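Side-chain contacts in peptide chain release factor subunit 1 (Aeropyrum pernix, PDB 3AGK), which probably directs the termination of translation, releasing the finished polypeptide when the ribosome meets a UAA, UAG or UGA stop codon: residues L10-S13 against K14-A18; M49-L52 against R53-S57; L75-A78 against M79-Q83; L209-P212 against L213-G217. All coordinates share one frame; numbering follows the deposited sequence.

How the contacts relate
All four contacts are local, each within one continuous piece of chain, and they follow one another in sequence. Only contacts 2 and 3 touch: their centres are about 11 Å apart, on the successive helices 45-58 and 65-82 of eRF1 domain 1, and Leu52 O packs 3.8 Å from Met79 CE. Contact 1, a helix start, comes within about 8 Å of contact 3 and about 10 Å of contact 4 (nearest atoms). Contact 4 lies in domain 2, its centre about 35 Å from that of contact 3. It lies in the last turns of helix 188-215, whose other end follows the unmodelled loop carrying the GGQ motif that release factors of this family use for peptide release.

Contact 1: residues L10-S13 against K14-A18; sequences LTIS and KRELA
Glu16 reaches back over the first turn of its helix to the backbone of Ser13, and the two residues form a capping box. Followed outward, Glu16 CB makes no close approach, Ser13 O being 4.1 Å away. A first torsion of 31°, well short of a staggered position, swings CG toward the preceding loop, where it packs 3.5 Å from Ile12 CB. The carboxylate carbon CD stays close to the same Ile12 CB. At the tip, OE1 accepts from Ser13 N at 2.8 Å with a nearly straight N-H...O angle of 164°, using the anti lone pair, the one turned away from OE2. The reciprocal bond runs from Glu16 N to Ser13 OG (3.2 Å), but the position of that hydroxyl in the model is less certain. Together the pair would satisfy one amide ahead of the helix and one in its first turn, while Leu17 N bonds to Ser13 O at 2.9 Å as the helix gets under way. An apolar contact lies next to the box: Ile12 crosses Leu17 at about a right angle, bringing CD1 to 3.9 Å from Leu17 CG. Both of these side chains also touch Phe111 on strand 107-111, and the backbones of Leu10 and Ile12 bond to Ser112. Helix 14-24 thus starts beside strand 107-111, an outermost strand of the four-stranded antiparallel sheet.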
loop_
_atom_site.group_PDB
_atom_site.type_symbol
_atom_site.label_atom_id
_atom_site.label_comp_id
_atom_site.label_asym_id
_atom_site.label_seq_id
_atom_site.Cartn_x
_atom_site.Cartn_y
_atom_site.Cartn_z
ATOM N N LEU A 10 -8.016 -25.427 6.008
ATOM C CA LEU A 10 -7.085 -24.665 5.167
ATOM C C LEU A 10 -7.144 -23.152 5.395
ATOM O O LEU A 10 -6.283 -22.419 4.902
ATOM C CB LEU A 10 -7.355 -24.912 3.672
ATOM C CG LEU A 10 -6.695 -26.034 2.867
ATOM C CD1 LEU A 10 -5.254 -26.275 3.285
ATOM C CD2 LEU A 10 -7.502 -27.301 2.993
ATOM N N THR A 11 -8.168 -22.677 6.101
ATOM C CA THR A 11 -8.379 -21.230 6.239
ATOM C C THR A 11 -7.347 -20.546 7.143
ATOM O O THR A 11 -6.950 -21.090 8.168
ATOM C CB THR A 11 -9.814 -20.894 6.708
ATOM O OG1 THR A 11 -10.758 -21.548 5.852
ATOM C CG2 THR A 11 -10.059 -19.395 6.656
ATOM N N ILE A 12 -6.896 -19.365 6.731
ATOM C CA ILE A 12 -5.955 -18.570 7.510
ATOM C C ILE A 12 -6.539 -17.189 7.750
ATOM O O ILE A 12 -7.375 -16.718 6.984
ATOM C CB ILE A 12 -4.601 -18.407 6.790
ATOM C CG1 ILE A 12 -4.776 -17.605 5.499
ATOM C CG2 ILE A 12 -3.943 -19.776 6.531
ATOM C CD1 ILE A 12 -3.491 -17.404 4.714
ATOM N N SER A 13 -6.096 -16.538 8.815
ATOM C CA SER A 13 -6.600 -15.222 9.170
ATOM C C SER A 13 -5.932 -14.158 8.319
ATOM O O SER A 13 -4.985 -14.441 7.593
ATOM C CB SER A 13 -6.289 -14.934 10.630
ATOM O OG SER A 13 -4.886 -14.946 10.833
ATOM N N LYS A 14 -6.415 -12.926 8.443
ATOM C CA LYS A 14 -5.768 -11.783 7.822
ATOM C C LYS A 14 -4.379 -11.537 8.400
ATOM O O LYS A 14 -3.490 -11.040 7.710
ATOM C CB LYS A 14 -6.637 -10.535 7.970
ATOM C CG LYS A 14 -7.999 -10.680 7.322
ATOM C CD LYS A 14 -8.788 -9.386 7.366
ATOM C CE LYS A 14 -10.163 -9.574 6.745
ATOM N NZ LYS A 14 -10.893 -8.286 6.563
ATOM N N ARG A 15 -4.180 -11.892 9.662
ATOM C CA ARG A 15 -2.870 -11.704 10.277
ATOM C C ARG A 15 -1.826 -12.644 9.660
ATOM O O ARG A 15 -0.693 -12.244 9.394
ATOM C CB ARG A 15 -2.935 -11.866 11.800
ATOM C CG ARG A 15 -3.205 -13.284 12.278
ATOM C CD ARG A 15 -2.867 -13.452 13.750
ATOM N NE ARG A 15 -3.627 -12.534 14.592
ATOM C CZ ARG A 15 -4.785 -12.836 15.170
ATOM N NH1 ARG A 15 -5.409 -11.938 15.923
ATOM N NH2 ARG A 15 -5.318 -14.039 15.000
ATOM N N GLU A 16 -2.204 -13.892 9.418
ATOM C CA GLU A 16 -1.284 -14.804 8.752
ATOM C C GLU A 16 -1.194 -14.538 7.242
ATOM O O GLU A 16 -0.131 -14.674 6.646
ATOM C CB GLU A 16 -1.626 -16.266 9.058
ATOM C CG GLU A 16 -3.095 -16.543 9.301
ATOM C CD GLU A 16 -3.314 -17.738 10.218
ATOM O OE1 GLU A 16 -4.481 -18.060 10.530
ATOM O OE2 GLU A 16 -2.314 -18.354 10.638
ATOM N N LEU A 17 -2.303 -14.140 6.632
ATOM C CA LEU A 17 -2.307 -13.856 5.200
ATOM C C LEU A 17 -1.234 -12.825 4.851
ATOM O O LEU A 17 -0.525 -12.965 3.848
ATOM C CB LEU A 17 -3.681 -13.349 4.751
ATOM C CG LEU A 17 -4.220 -13.768 3.375
ATOM C CD1 LEU A 17 -5.153 -12.698 2.838
ATOM C CD2 LEU A 17 -3.134 -14.144 2.328
ATOM N N ALA A 18 -1.118 -11.792 5.687
ATOM C CA ALA A 18 -0.171 -10.698 5.452
ATOM C C ALA A 18 1.274 -11.142 5.624
ATOM O O ALA A 18 2.140 -10.781 4.824
ATOM C CB ALA A 18 -0.461 -9.533 6.371
#

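Contact 2: residues M49-L52 against R53-S57; sequences MTLL and RQEYS
Met49 lays its CG over one face of the Arg53 guanidinium, one helical turn further on. This is i to i+4 packing along alpha helix 45-58, in the first domain of the eRF1 fold, and the backbone follows the same spacing, with Arg53 N bonded to Met49 O at 2.9 Å. The Arg53 chain is extended from CG to NE and runs back past the Met49 carbonyl, its CG 3.4 Å from Met49 O. The methyl of Met49 stays at the margin, CE being 4.4 Å from Arg53 NH2, and both side chains also touch Gln83, just past the end of helix 65-82.

Next, Thr50 splits its branches. With chi1 at -65°, OG1 stands beside its own backbone N and bonds to Ser46 O, whereas CG2 lies 3.8 Å from Gln54 OE1. Gln54 crosses Thr50 at a slant, and its extended chain passes close to the carbonyl that its own N bonds.

Leu51 lies alongside Glu55, pointing the same way, and its CD2 meets Glu55 CG at 4.0 Å. Glu55 N bonds to Leu51 O at 2.9 Å, and the Glu55 side chain also touches Tyr122 of strand 121-125.

Leu52 turns inward, onto Leu82 of helix 65-82 and the same Tyr122. Its carbonyl serves the following turn: Tyr56 N donates to Leu52 O, and Tyr56 CB rests 3.4 Å from that same oxygen.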
loop_
_atom_site.group_PDB
_atom_site.type_symbol
_atom_site.label_atom_id
_atom_site.label_comp_id
_atom_site.label_asym_id
_atom_site.label_seq_id
_atom_site.Cartn_x
_atom_site.Cartn_y
_atom_site.Cartn_z
ATOM N N MET A 49 -9.801 -28.921 -12.471
ATOM C CA MET A 49 -8.967 -30.041 -12.883
ATOM C C MET A 49 -8.889 -30.178 -14.415
ATOM O O MET A 49 -7.808 -30.345 -14.982
ATOM C CB MET A 49 -9.535 -31.315 -12.246
ATOM C CG MET A 49 -8.512 -32.324 -11.772
ATOM S SD MET A 49 -7.176 -31.695 -10.729
ATOM C CE MET A 49 -5.923 -32.842 -11.285
ATOM N N THR A 50 -10.045 -30.106 -15.076
ATOM C CA THR A 50 -10.121 -30.088 -16.538
ATOM C C THR A 50 -9.363 -28.891 -17.129
ATOM O O THR A 50 -8.593 -29.041 -18.081
ATOM C CB THR A 50 -11.584 -30.067 -17.019
ATOM O OG1 THR A 50 -12.222 -31.283 -16.632
ATOM C CG2 THR A 50 -11.658 -29.925 -18.553
ATOM N N LEU A 51 -9.560 -27.711 -16.547
ATOM C CA LEU A 51 -8.841 -26.519 -16.992
ATOM C C LEU A 51 -7.310 -26.665 -16.857
ATOM O O LEU A 51 -6.572 -26.354 -17.777
ATOM C CB LEU A 51 -9.344 -25.282 -16.240
ATOM C CG LEU A 51 -8.726 -23.935 -16.644
ATOM C CD1 LEU A 51 -9.678 -22.777 -16.353
ATOM C CD2 LEU A 51 -7.389 -23.718 -15.940
ATOM N N LEU A 52 -6.830 -27.138 -15.712
ATOM C CA LEU A 52 -5.398 -27.344 -15.535
ATOM C C LEU A 52 -4.873 -28.387 -16.517
ATOM O O LEU A 52 -3.764 -28.261 -17.029
ATOM C CB LEU A 52 -5.080 -27.784 -14.099
ATOM C CG LEU A 52 -5.301 -26.748 -13.003
ATOM C CD1 LEU A 52 -4.935 -27.321 -11.651
ATOM C CD2 LEU A 52 -4.507 -25.472 -13.294
ATOM N N ARG A 53 -5.672 -29.425 -16.762
ATOM C CA ARG A 53 -5.280 -30.488 -17.682
ATOM C C ARG A 53 -5.134 -29.940 -19.111
ATOM O O ARG A 53 -4.228 -30.337 -19.840
ATOM C CB ARG A 53 -6.297 -31.635 -17.641
ATOM C CG ARG A 53 -5.954 -32.708 -16.610
ATOM C CD ARG A 53 -7.076 -33.701 -16.395
ATOM N NE ARG A 53 -6.710 -34.611 -15.312
ATOM C CZ ARG A 53 -7.544 -35.455 -14.719
ATOM N NH1 ARG A 53 -8.812 -35.514 -15.097
ATOM N NH2 ARG A 53 -7.106 -36.246 -13.745
ATOM N N GLN A 54 -6.034 -29.030 -19.490
ATOM C CA GLN A 54 -5.959 -28.335 -20.784
ATOM C C GLN A 54 -4.700 -27.490 -20.864
ATOM O O GLN A 54 -3.930 -27.571 -21.829
ATOM C CB GLN A 54 -7.148 -27.407 -20.974
ATOM C CG GLN A 54 -8.494 -28.085 -20.959
ATOM C CD GLN A 54 -9.591 -27.150 -21.415
ATOM O OE1 GLN A 54 -10.778 -27.429 -21.245
ATOM N NE2 GLN A 54 -9.195 -26.026 -22.010
ATOM N N GLU A 55 -4.511 -26.659 -19.845
ATOM C CA GLU A 55 -3.316 -25.840 -19.732
ATOM C C GLU A 55 -2.065 -26.708 -19.842
ATOM O O GLU A 55 -1.071 -26.296 -20.436
ATOM C CB GLU A 55 -3.322 -25.039 -18.418
ATOM C CG GLU A 55 -4.243 -23.809 -18.463
ATOM C CD GLU A 55 -4.019 -22.984 -19.737
ATOM O OE1 GLU A 55 -2.856 -22.607 -20.004
ATOM O OE2 GLU A 55 -4.995 -22.724 -20.469
ATOM N N TYR A 56 -2.119 -27.907 -19.269
ATOM C CA TYR A 56 -0.986 -28.821 -19.338
ATOM C C TYR A 56 -0.674 -29.243 -20.785
ATOM O O TYR A 56 0.480 -29.234 -21.206
ATOM C CB TYR A 56 -1.199 -30.042 -18.427
ATOM C CG TYR A 56 0.062 -30.848 -18.232
ATOM C CD1 TYR A 56 0.915 -30.594 -17.165
ATOM C CD2 TYR A 56 0.424 -31.836 -19.142
ATOM C CE1 TYR A 56 2.079 -31.317 -16.997
ATOM C CE2 TYR A 56 1.582 -32.558 -18.985
ATOM C CZ TYR A 56 2.406 -32.294 -17.918
ATOM O OH TYR A 56 3.557 -33.022 -17.760
ATOM N N SER A 57 -1.701 -29.601 -21.550
ATOM C CA SER A 57 -1.503 -29.951 -22.954
ATOM C C SER A 57 -0.979 -28.756 -23.760
ATOM O O SER A 57 -0.089 -28.890 -24.594
ATOM C CB SER A 57 -2.804 -30.478 -23.557
ATOM O OG SER A 57 -3.095 -31.779 -23.073
#

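Contact 3: residues L75-A78 against M79-Q83; sequences LSAA and MDRLQ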
loop_
_atom_site.group_PDB
_atom_site.type_symbol
_atom_site.label_atom_id
_atom_site.label_comp_id
_atom_site.label_asym_id
_atom_site.label_seq_id
_atom_site.Cartn_x
_atom_site.Cartn_y
_atom_site.Cartn_z
ATOM N N LEU A 75 2.107 -26.953 -12.756
ATOM C CA LEU A 75 0.775 -27.469 -13.053
ATOM C C LEU A 75 0.518 -28.821 -12.373
ATOM O O LEU A 75 -0.549 -29.043 -11.790
ATOM C CB LEU A 75 0.602 -27.615 -14.567
ATOM C CG LEU A 75 -0.353 -26.730 -15.371
ATOM C CD1 LEU A 75 -0.886 -25.563 -14.601
ATOM C CD2 LEU A 75 0.317 -26.271 -16.656
ATOM N N SER A 76 1.489 -29.727 -12.458
ATOM C CA SER A 76 1.334 -31.048 -11.854
ATOM C C SER A 76 1.220 -30.937 -10.347
ATOM O O SER A 76 0.443 -31.662 -9.713
ATOM C CB SER A 76 2.508 -31.949 -12.198
ATOM O OG SER A 76 2.656 -31.990 -13.596
ATOM N N ALA A 77 1.998 -30.020 -9.779
ATOM C CA ALA A 77 1.983 -29.823 -8.334
ATOM C C ALA A 77 0.607 -29.347 -7.894
ATOM O O ALA A 77 0.054 -29.852 -6.923
ATOM C CB ALA A 77 3.057 -28.841 -7.914
ATOM N N ALA A 78 0.046 -28.393 -8.630
ATOM C CA ALA A 78 -1.281 -27.885 -8.303
ATOM C C ALA A 78 -2.359 -28.978 -8.435
ATOM O O ALA A 78 -3.238 -29.107 -7.564
ATOM C CB ALA A 78 -1.612 -26.669 -9.150
ATOM N N MET A 79 -2.280 -29.773 -9.505
ATOM C CA MET A 79 -3.195 -30.913 -9.663
ATOM C C MET A 79 -3.090 -31.903 -8.510
ATOM O O MET A 79 -4.111 -32.389 -8.028
ATOM C CB MET A 79 -2.982 -31.653 -10.980
ATOM C CG MET A 79 -3.391 -30.842 -12.220
ATOM S SD MET A 79 -3.180 -31.727 -13.793
ATOM C CE MET A 79 -2.057 -30.620 -14.629
ATOM N N ASP A 80 -1.859 -32.215 -8.106
ATOM C CA ASP A 80 -1.608 -33.071 -6.944
ATOM C C ASP A 80 -2.346 -32.542 -5.732
ATOM O O ASP A 80 -3.029 -33.279 -5.025
ATOM C CB ASP A 80 -0.117 -33.086 -6.608
ATOM C CG ASP A 80 0.664 -34.038 -7.475
ATOM O OD1 ASP A 80 0.045 -34.978 -8.016
ATOM O OD2 ASP A 80 1.897 -33.839 -7.612
ATOM N N ARG A 81 -2.168 -31.248 -5.495
ATOM C CA ARG A 81 -2.759 -30.570 -4.361
ATOM C C ARG A 81 -4.286 -30.699 -4.388
ATOM O O ARG A 81 -4.918 -30.967 -3.361
ATOM C CB ARG A 81 -2.326 -29.100 -4.396
ATOM C CG ARG A 81 -1.623 -28.570 -3.145
ATOM C CD ARG A 81 -0.622 -29.544 -2.557
ATOM N NE ARG A 81 0.371 -29.982 -3.534
ATOM C CZ ARG A 81 1.666 -29.684 -3.479
ATOM N NH1 ARG A 81 2.144 -28.943 -2.489
ATOM N NH2 ARG A 81 2.482 -30.138 -4.415
ATOM N N LEU A 82 -4.882 -30.521 -5.566
ATOM C CA LEU A 82 -6.341 -30.503 -5.671
ATOM C C LEU A 82 -6.931 -31.895 -5.517
ATOM O O LEU A 82 -8.047 -32.063 -5.037
ATOM C CB LEU A 82 -6.801 -29.899 -7.007
ATOM C CG LEU A 82 -6.527 -28.420 -7.272
ATOM C CD1 LEU A 82 -7.143 -28.004 -8.598
ATOM C CD2 LEU A 82 -7.062 -27.563 -6.149
ATOM N N GLN A 83 -6.185 -32.903 -5.944
ATOM C CA GLN A 83 -6.694 -34.253 -5.822
ATOM C C GLN A 83 -6.601 -34.737 -4.377
ATOM O O GLN A 83 -7.007 -35.851 -4.066
ATOM C CB GLN A 83 -6.027 -35.193 -6.837
ATOM C CG GLN A 83 -6.452 -34.830 -8.270
ATOM C CD GLN A 83 -6.003 -35.817 -9.336
ATOM O OE1 GLN A 83 -4.846 -35.800 -9.775
ATOM N NE2 GLN A 83 -6.931 -36.659 -9.786
#
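Four successive backbone bonds, from Met79, Asp80, Arg81 and Leu82 N to the carbonyls of Leu75, Ser76, Ala77 and Ala78, measure 2.9 to 3.0 Å. They make up the closing turns of alpha helix 65-82, which packs against the antiparallel sheet of eRF1 domain 1. Ala78 faces Leu35 and Leu95 on that sheet, and Leu82 reaches Leu93 and Ile39. Arg81 curls back along the helix instead of extending: bends at chi2 (42°) and chi3 (55°) bring NH2 to 3.8 Å from Ala77 CB. Its guanidinium sits obliquely near Ala77 O, while the side chain also covers Cys108, half of the disulfide with Cys97. With an alanine here, the Ala77 methyl and part of Cys108 would probably lose their cover. On the more open side, Asp80 turns its carboxylate back toward Ser76, with OD2 3.4 Å from Ser76 O; as two acceptors they cannot bond and probably repel slightly. A bend at chi3 (-121°) carries the Met79 methyl back over the preceding turn, CE lying 3.6 Å from Leu75 O and 4.0 Å from Leu75 CB.

Contact 4: residues L209-P212 against L213-G217; sequences LLVP and LAEKG
Leu213 fits closely against the turn before it: its CB is 3.2 Å from Leu210 O, and CD1 and CD2 each come to 4.0 Å from Leu209 O. Side chain to side chain the fit is looser, Leu210 CD1 standing 4.4 Å from Leu213 CD2. Both leucines also rest on Leu219 of strand 219-226 and reach strand 152-159. Ala214 shares this inner side: its N bonds to Leu210 O at 3.0 Å, while its methyl lies 3.5 Å from Val211 O.

The last turns of helix 188-215, which pack on the mixed sheet of eRF1 domain 2, are kinked at Pro212, whose ring nitrogen has no hydrogen to give the turn before. The chain leaves through a Schellman motif. Gly217 takes a positive phi of 82°, where any CB would collide with the carbonyl oxygen of Lys216, and its N makes a weak bond to Ala214 O.

On the solvent side Pro212 is exposed, and the polar chains seek partners elsewhere. Glu215 CG passes 3.9 Å from Val211 CG1. A bend at chi2 (-148°) then carries the carboxylate on to a salt bridge with Arg243. Lys216 bonds its N to Pro212 O at 2.8 Å, but its side chain bends at chi3 and NZ forms a salt bridge with Asp135.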
loop_
_atom_site.group_PDB
_atom_site.type_symbol
_atom_site.label_atom_id
_atom_site.label_comp_id
_atom_site.label_asym_id
_atom_site.label_seq_id
_atom_site.Cartn_x
_atom_site.Cartn_y
_atom_site.Cartn_z
ATOM N N LEU A 209 -7.448 6.838 -11.418
ATOM C CA LEU A 209 -6.601 6.349 -10.331
ATOM C C LEU A 209 -7.364 6.046 -9.042
ATOM O O LEU A 209 -7.049 5.087 -8.349
ATOM C CB LEU A 209 -5.478 7.344 -10.053
ATOM C CG LEU A 209 -4.458 7.445 -11.191
ATOM C CD1 LEU A 209 -3.640 8.703 -11.046
ATOM C CD2 LEU A 209 -3.561 6.198 -11.226
ATOM N N LEU A 210 -8.370 6.854 -8.725
ATOM C CA LEU A 210 -8.961 6.822 -7.384
ATOM C C LEU A 210 -10.305 6.089 -7.305
ATOM O O LEU A 210 -10.605 5.434 -6.299
ATOM C CB LEU A 210 -9.091 8.248 -6.820
ATOM C CG LEU A 210 -8.000 8.881 -5.931
ATOM C CD1 LEU A 210 -6.704 8.068 -5.823
ATOM C CD2 LEU A 210 -7.718 10.351 -6.290
ATOM N N VAL A 211 -11.108 6.180 -8.358
ATOM C CA VAL A 211 -12.433 5.551 -8.352
ATOM C C VAL A 211 -12.432 4.025 -8.115
ATOM O O VAL A 211 -13.281 3.515 -7.394
ATOM C CB VAL A 211 -13.241 5.901 -9.624
ATOM C CG1 VAL A 211 -14.437 4.935 -9.802
ATOM C CG2 VAL A 211 -13.689 7.370 -9.586
ATOM N N PRO A 212 -11.495 3.287 -8.730
ATOM C CA PRO A 212 -11.481 1.848 -8.420
ATOM C C PRO A 212 -11.253 1.604 -6.925
ATOM O O PRO A 212 -11.905 0.748 -6.324
ATOM C CB PRO A 212 -10.291 1.329 -9.224
ATOM C CG PRO A 212 -10.139 2.311 -10.348
ATOM C CD PRO A 212 -10.512 3.645 -9.765
ATOM N N LEU A 213 -10.332 2.361 -6.337
ATOM C CA LEU A 213 -10.080 2.293 -4.907
ATOM C C LEU A 213 -11.356 2.574 -4.117
ATOM O O LEU A 213 -11.655 1.882 -3.143
ATOM C CB LEU A 213 -8.979 3.277 -4.523
ATOM C CG LEU A 213 -7.542 2.752 -4.621
ATOM C CD1 LEU A 213 -7.329 1.910 -5.872
ATOM C CD2 LEU A 213 -6.533 3.890 -4.558
ATOM N N ALA A 214 -12.114 3.580 -4.548
ATOM C CA ALA A 214 -13.343 3.956 -3.863
ATOM C C ALA A 214 -14.389 2.858 -4.007
ATOM O O ALA A 214 -15.187 2.607 -3.092
ATOM C CB ALA A 214 -13.876 5.271 -4.399
ATOM N N GLU A 215 -14.379 2.196 -5.154
ATOM C CA GLU A 215 -15.313 1.118 -5.383
ATOM C C GLU A 215 -14.968 -0.113 -4.561
ATOM O O GLU A 215 -15.863 -0.781 -4.049
ATOM C CB GLU A 215 -15.372 0.792 -6.861
ATOM C CG GLU A 215 -15.852 1.977 -7.657
ATOM C CD GLU A 215 -16.618 1.570 -8.868
ATOM O OE1 GLU A 215 -17.806 1.940 -8.965
ATOM O OE2 GLU A 215 -16.032 0.873 -9.718
ATOM N N LYS A 216 -13.676 -0.406 -4.427
ATOM C CA LYS A 216 -13.239 -1.517 -3.583
ATOM C C LYS A 216 -13.480 -1.229 -2.106
ATOM O O LYS A 216 -13.253 -2.096 -1.271
ATOM C CB LYS A 216 -11.751 -1.825 -3.784
ATOM C CG LYS A 216 -11.386 -2.481 -5.104
ATOM C CD LYS A 216 -9.908 -2.866 -5.116
ATOM C CE LYS A 216 -9.051 -1.779 -4.464
ATOM N NZ LYS A 216 -7.600 -2.129 -4.377
ATOM N N GLY A 217 -13.900 -0.009 -1.779
ATOM C CA GLY A 217 -14.139 0.380 -0.393
ATOM C C GLY A 217 -12.903 0.804 0.389
ATOM O O GLY A 217 -12.989 1.243 1.533
#